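Local coordinates for protein threonine synthase (Brucella melitensis bv. 1, PDB 4F4F) that probably catalyses the last step of threonine biosynthesis, converting O-phospho-L-homoserine and water to L-threonine and phosphate with pyridoxal 5'-phosphate as cofactor, at residues V119-L124 against W229-P234; Y238-A243 against K272-P277. One frame throughout, in Å; residues are numbered along the deposited sequence.

One segment of each contact, 229-234 and 238-243, lies on the passage from strand 221-223 of the five-stranded parallel sheet to strand 253-258 of the six-stranded mixed sheet. Contact 1 sets helix 117-134 against the short, weakly bonded helix 229-232 and the residues after it; contact 2 sets helix 236-245 against the end of helix 263-274 and the residues leading into strand 278-285. They follow in series, contact 1 closing before contact 2 opens. Their centres are 16 Å apart, yet they join directly, V119 CG1 packing 4.0 Å from Y238 CE2. Contact 1 is the deeper, and the side chains of R231 and Y239 come about 6 and 8 Å from the bound pyridoxal phosphate.

Contact 1 of 2, residues V119-L124 against W229-P234; sequences VAMQLL and WARIMP
A120 packs against the backbone of 230-231 and the ring of P234. Its methyl CB rests 3.2 Å from the carbonyl O of R231, and its CA lies 3.8 Å from CG of the P234 ring. Alanine suits the place because the backbones come so close here, the CA atoms of A120 and P234 being 5.1 Å apart; a compact, rigid proline ring fits against such a smooth patch of helix. The ring is also touched by L123, whose CD2 reaches its CB at 4.2 Å, while V119 sends CG1 toward the P234 carbonyl O. One turn on from A120, L124 packs beside A230, its CB 4.0 Å from the A230 carbonyl O, and brings CD2 against CG of R231.

R231 starts out pointing away from the helix, but bends at chi2 (-81°) and chi3 (-74°) bring its guanidinium back beside M121. The methyl CE of M121 sits 3.4 Å above one face of that group, toward its rim and closest to NH1, so an apolar, flexible chain lines a flat cation without competing for its N-H groups.

The fold is that of the fold type II pyridoxal-phosphate enzymes, and helix 117-134 starts at K117, the residue predicted to bind the cofactor covalently though not attached here. R231 packs on K117, and its side chain is about 6 Å from the bound pyridoxal phosphate.

Further out, the turn is held by W229 O, which accepts from both I232 N (3.0 Å) and M233 N, and by N228 OD1, which takes the N-H of A230. Helix 148-157 backs M121 through A153 and A156. Helix 74-86 covers L123 with V81 and A84, and its Y85 touches P234 while the hydroxyl hydrogen-bonds to V119 O.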
loop_
_atom_site.group_PDB
_atom_site.type_symbol
_atom_site.label_atom_id
_atom_site.label_comp_id
_atom_site.label_asym_id
_atom_site.label_seq_id
_atom_site.Cartn_x
_atom_site.Cartn_y
_atom_site.Cartn_z
ATOM N N VAL A 119 2.752 6.646 -2.597
ATOM C CA VAL A 119 1.715 7.616 -2.186
ATOM C C VAL A 119 1.682 7.626 -0.665
ATOM O O VAL A 119 1.816 8.678 -0.058
ATOM C CB VAL A 119 0.305 7.290 -2.731
ATOM C CG1 VAL A 119 -0.748 8.221 -2.092
ATOM C CG2 VAL A 119 0.253 7.360 -4.269
ATOM N N ALA A 120 1.512 6.462 -0.056
ATOM C CA ALA A 120 1.433 6.417 1.397
ATOM C C ALA A 120 2.843 6.612 2.028
ATOM O O ALA A 120 2.961 7.295 3.021
ATOM C CB ALA A 120 0.792 5.117 1.898
ATOM N N MET A 121 3.878 5.990 1.471
ATOM C CA MET A 121 5.186 6.028 2.137
ATOM C C MET A 121 5.746 7.432 2.287
ATOM O O MET A 121 6.314 7.783 3.320
ATOM C CB MET A 121 6.225 5.201 1.397
ATOM C CG MET A 121 5.989 3.760 1.560
ATOM S SD MET A 121 6.668 3.125 3.090
ATOM C CE MET A 121 6.747 1.508 2.309
ATOM N N GLN A 122 5.597 8.237 1.248
ATOM C CA GLN A 122 6.246 9.541 1.230
ATOM C C GLN A 122 5.640 10.436 2.324
ATOM O O GLN A 122 6.338 11.240 2.932
ATOM C CB GLN A 122 6.112 10.177 -0.169
ATOM C CG GLN A 122 7.018 9.577 -1.230
ATOM C CD GLN A 122 8.486 9.847 -0.973
ATOM O OE1 GLN A 122 8.855 10.876 -0.380
ATOM N NE2 GLN A 122 9.341 8.898 -1.386
ATOM N N LEU A 123 4.368 10.257 2.618
ATOM C CA LEU A 123 3.735 11.031 3.693
ATOM C C LEU A 123 3.986 10.382 5.052
ATOM O O LEU A 123 4.315 11.079 6.034
ATOM C CB LEU A 123 2.232 11.205 3.424
ATOM C CG LEU A 123 1.441 12.057 4.438
ATOM C CD1 LEU A 123 2.085 13.420 4.593
ATOM C CD2 LEU A 123 -0.055 12.137 4.081
ATOM N N LEU A 124 3.807 9.056 5.121
ATOM C CA LEU A 124 4.076 8.284 6.351
ATOM C C LEU A 124 5.458 8.609 6.923
ATOM O O LEU A 124 5.600 8.830 8.122
ATOM C CB LEU A 124 4.004 6.759 6.101
ATOM C CG LEU A 124 4.454 5.849 7.262
ATOM C CD1 LEU A 124 3.557 6.187 8.462
ATOM C CD2 LEU A 124 4.334 4.364 6.973
ATOM N N TRP A 229 -1.798 1.787 10.117
ATOM C CA TRP A 229 -2.859 2.685 9.678
ATOM C C TRP A 229 -2.330 3.761 8.713
ATOM O O TRP A 229 -3.027 4.130 7.815
ATOM C CB TRP A 229 -3.589 3.272 10.883
ATOM C CG TRP A 229 -4.558 4.347 10.494
ATOM C CD1 TRP A 229 -4.469 5.716 10.746
ATOM C CD2 TRP A 229 -5.773 4.179 9.664
ATOM N NE1 TRP A 229 -5.512 6.380 10.162
ATOM C CE2 TRP A 229 -6.352 5.507 9.523
ATOM C CE3 TRP A 229 -6.411 3.090 9.072
ATOM C CZ2 TRP A 229 -7.501 5.719 8.801
ATOM C CZ3 TRP A 229 -7.583 3.317 8.366
ATOM C CH2 TRP A 229 -8.103 4.601 8.222
ATOM N N ALA A 230 -1.063 4.210 8.822
ATOM C CA ALA A 230 -0.560 5.305 7.937
ATOM C C ALA A 230 -0.080 4.822 6.567
ATOM O O ALA A 230 0.150 5.640 5.653
ATOM C CB ALA A 230 0.512 6.122 8.646
ATOM N N ARG A 231 0.043 3.519 6.367
ATOM C CA ARG A 231 0.145 3.020 4.993
ATOM C C ARG A 231 -1.189 3.060 4.307
ATOM O O ARG A 231 -1.264 2.997 3.066
ATOM C CB ARG A 231 0.674 1.567 4.930
ATOM C CG ARG A 231 2.168 1.444 5.152
ATOM C CD ARG A 231 2.967 1.760 3.892
ATOM N NE ARG A 231 2.852 0.672 2.939
ATOM C CZ ARG A 231 3.582 -0.450 2.967
ATOM N NH1 ARG A 231 4.526 -0.641 3.886
ATOM N NH2 ARG A 231 3.356 -1.416 2.073
ATOM N N ILE A 232 -2.275 3.054 5.080
ATOM C CA ILE A 232 -3.585 3.045 4.436
ATOM C C ILE A 232 -4.143 4.447 4.303
ATOM O O ILE A 232 -4.570 4.847 3.246
ATOM C CB ILE A 232 -4.583 2.171 5.193
ATOM C CG1 ILE A 232 -4.118 0.697 5.123
ATOM C CG2 ILE A 232 -5.990 2.342 4.602
ATOM C CD1 ILE A 232 -5.082 -0.234 5.835
ATOM N N MET A 233 -4.117 5.199 5.392
ATOM C CA MET A 233 -4.751 6.506 5.430
ATOM C C MET A 233 -4.490 7.395 4.197
ATOM O O MET A 233 -5.417 7.968 3.659
ATOM C CB MET A 233 -4.322 7.221 6.713
ATOM C CG MET A 233 -4.855 8.614 6.856
ATOM S SD MET A 233 -4.165 9.354 8.352
ATOM C CE MET A 233 -3.043 10.538 7.666
ATOM N N PRO A 234 -3.235 7.552 3.761
ATOM C CA PRO A 234 -3.011 8.497 2.664
ATOM C C PRO A 234 -3.666 8.103 1.336
ATOM O O PRO A 234 -3.848 8.937 0.431
ATOM C CB PRO A 234 -1.491 8.530 2.528
ATOM C CG PRO A 234 -0.953 8.032 3.823
ATOM C CD PRO A 234 -1.966 7.023 4.285
#

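Contact 2 of 2, residues Y238-A243 against K272-P277; sequences YYFTAA and KRMGLP
L276 crosses to helix 236-245 just after a Schellman motif ends helix 263-274, the helix of a beta-alpha-beta crossover between the parallel strands 253-258 and 278-285. G275 makes the turn with phi at 121°, a backbone angle at which any side chain would collide with the carbonyl of M274, so glycine suits the position. Beyond it, CB of L276 lies over one face of the F240 ring, toward its rim and 4.1 Å from CZ. With CG anti to the backbone N (chi1 -168°), the chain continues to CG of L276, 4.2 Å from CB of A243. There it forks: the A243 methyl touches both branches, each at 3.9 Å, and CD1 goes on to F240 CD2 at 4.0 Å while CD2 lies 3.5 Å from Y239 O. A forked leucine suits the place because its two methyls meet A243, the F240 ring and the Y239 backbone at once, and a small alanine lets them come close. The ring of Y239 turns away, its hydroxyl hydrogen-bonding to the backbone O of D264, a cofactor-binding residue. M274 adds a Met-aromatic contact: approaching obliquely, SD is 4.1 Å from F240 CE1, and the line from SD to the ring centre lies 72° off the ring normal.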
loop_
_atom_site.group_PDB
_atom_site.type_symbol
_atom_site.label_atom_id
_atom_site.label_comp_id
_atom_site.label_asym_id
_atom_site.label_seq_id
_atom_site.Cartn_x
_atom_site.Cartn_y
_atom_site.Cartn_z
ATOM N N TYR A 238 -6.655 9.697 -3.178
ATOM C CA TYR A 238 -6.780 9.625 -4.624
ATOM C C TYR A 238 -8.150 9.095 -5.079
ATOM O O TYR A 238 -8.561 9.319 -6.213
ATOM C CB TYR A 238 -5.622 8.932 -5.294
ATOM C CG TYR A 238 -5.274 7.588 -4.760
ATOM C CD1 TYR A 238 -6.083 6.501 -4.996
ATOM C CD2 TYR A 238 -4.067 7.379 -4.123
ATOM C CE1 TYR A 238 -5.731 5.238 -4.512
ATOM C CE2 TYR A 238 -3.717 6.128 -3.663
ATOM C CZ TYR A 238 -4.551 5.077 -3.854
ATOM O OH TYR A 238 -4.158 3.816 -3.387
ATOM N N TYR A 239 -8.863 8.443 -4.172
ATOM C CA TYR A 239 -10.271 8.119 -4.463
ATOM C C TYR A 239 -11.103 9.392 -4.568
ATOM O O TYR A 239 -11.838 9.570 -5.532
ATOM C CB TYR A 239 -10.856 7.187 -3.423
ATOM C CG TYR A 239 -10.255 5.836 -3.489
ATOM C CD1 TYR A 239 -10.778 4.869 -4.326
ATOM C CD2 TYR A 239 -9.162 5.506 -2.704
ATOM C CE1 TYR A 239 -10.220 3.612 -4.382
ATOM C CE2 TYR A 239 -8.564 4.261 -2.787
ATOM C CZ TYR A 239 -9.133 3.315 -3.622
ATOM O OH TYR A 239 -8.610 2.073 -3.670
ATOM N N PHE A 240 -10.913 10.325 -3.639
ATOM C CA PHE A 240 -11.514 11.637 -3.770
ATOM C C PHE A 240 -11.101 12.409 -5.032
ATOM O O PHE A 240 -11.954 12.948 -5.750
ATOM C CB PHE A 240 -11.229 12.509 -2.530
ATOM C CG PHE A 240 -12.136 12.194 -1.344
ATOM C CD1 PHE A 240 -11.851 11.137 -0.484
ATOM C CD2 PHE A 240 -13.241 12.968 -1.079
ATOM C CE1 PHE A 240 -12.654 10.870 0.612
ATOM C CE2 PHE A 240 -14.066 12.679 -0.008
ATOM C CZ PHE A 240 -13.773 11.642 0.840
ATOM N N THR A 241 -9.810 12.501 -5.294
ATOM C CA THR A 241 -9.353 13.342 -6.419
ATOM C C THR A 241 -9.836 12.765 -7.769
ATOM O O THR A 241 -10.301 13.507 -8.646
ATOM C CB THR A 241 -7.844 13.598 -6.380
ATOM O OG1 THR A 241 -7.115 12.348 -6.498
ATOM C CG2 THR A 241 -7.460 14.363 -5.072
ATOM N N ALA A 242 -9.710 11.459 -7.956
ATOM C CA ALA A 242 -10.243 10.818 -9.163
ATOM C C ALA A 242 -11.751 11.031 -9.301
ATOM O O ALA A 242 -12.226 11.412 -10.367
ATOM C CB ALA A 242 -9.919 9.327 -9.156
ATOM N N ALA A 243 -12.504 10.818 -8.221
ATOM C CA ALA A 243 -13.958 10.929 -8.273
ATOM C C ALA A 243 -14.360 12.386 -8.534
ATOM O O ALA A 243 -15.325 12.652 -9.274
ATOM C CB ALA A 243 -14.618 10.407 -6.990
ATOM N N LYS A 272 -15.601 5.909 0.827
ATOM C CA LYS A 272 -17.025 5.676 0.791
ATOM C C LYS A 272 -17.669 5.909 2.161
ATOM O O LYS A 272 -18.701 6.577 2.250
ATOM C CB LYS A 272 -17.313 4.255 0.312
ATOM C CG LYS A 272 -18.790 3.913 0.121
ATOM C CD LYS A 272 -18.997 2.511 -0.463
ATOM C CE LYS A 272 -20.438 2.296 -0.897
ATOM N NZ LYS A 272 -20.821 0.847 -1.005
ATOM N N ARG A 273 -17.098 5.346 3.211
ATOM C CA ARG A 273 -17.615 5.603 4.567
ATOM C C ARG A 273 -17.643 7.098 4.914
ATOM O O ARG A 273 -18.520 7.547 5.663
ATOM C CB ARG A 273 -16.804 4.828 5.609
ATOM C CG ARG A 273 -17.037 3.320 5.607
ATOM C CD ARG A 273 -18.453 2.952 6.043
ATOM N NE ARG A 273 -18.739 3.398 7.409
ATOM C CZ ARG A 273 -18.457 2.722 8.515
ATOM N NH1 ARG A 273 -17.926 1.511 8.465
ATOM N NH2 ARG A 273 -18.742 3.248 9.692
ATOM N N MET A 274 -16.679 7.859 4.398
ATOM C CA MET A 274 -16.630 9.292 4.664
ATOM C C MET A 274 -17.688 10.093 3.880
ATOM O O MET A 274 -17.908 11.249 4.192
ATOM C CB MET A 274 -15.260 9.867 4.358
ATOM C CG MET A 274 -14.148 9.310 5.229
ATOM S SD MET A 274 -12.542 9.770 4.582
ATOM C CE MET A 274 -12.575 11.539 4.939
ATOM N N GLY A 275 -18.320 9.470 2.877
ATOM C CA GLY A 275 -19.394 10.108 2.096
ATOM C C GLY A 275 -19.139 10.208 0.606
ATOM O O GLY A 275 -19.979 10.679 -0.115
ATOM N N LEU A 276 -17.983 9.750 0.117
ATOM C CA LEU A 276 -17.743 9.764 -1.301
ATOM C C LEU A 276 -18.685 8.787 -2.008
ATOM O O LEU A 276 -18.705 7.572 -1.707
ATOM C CB LEU A 276 -16.277 9.452 -1.601
ATOM C CG LEU A 276 -15.853 9.709 -3.044
ATOM C CD1 LEU A 276 -15.933 11.214 -3.404
ATOM C CD2 LEU A 276 -14.436 9.132 -3.260
ATOM N N PRO A 277 -19.467 9.290 -2.990
ATOM C CA PRO A 277 -20.392 8.375 -3.647
ATOM C C PRO A 277 -19.698 7.337 -4.546
ATOM O O PRO A 277 -19.161 7.680 -5.601
ATOM C CB PRO A 277 -21.273 9.313 -4.465
ATOM C CG PRO A 277 -21.211 10.602 -3.718
ATOM C CD PRO A 277 -19.771 10.697 -3.347
#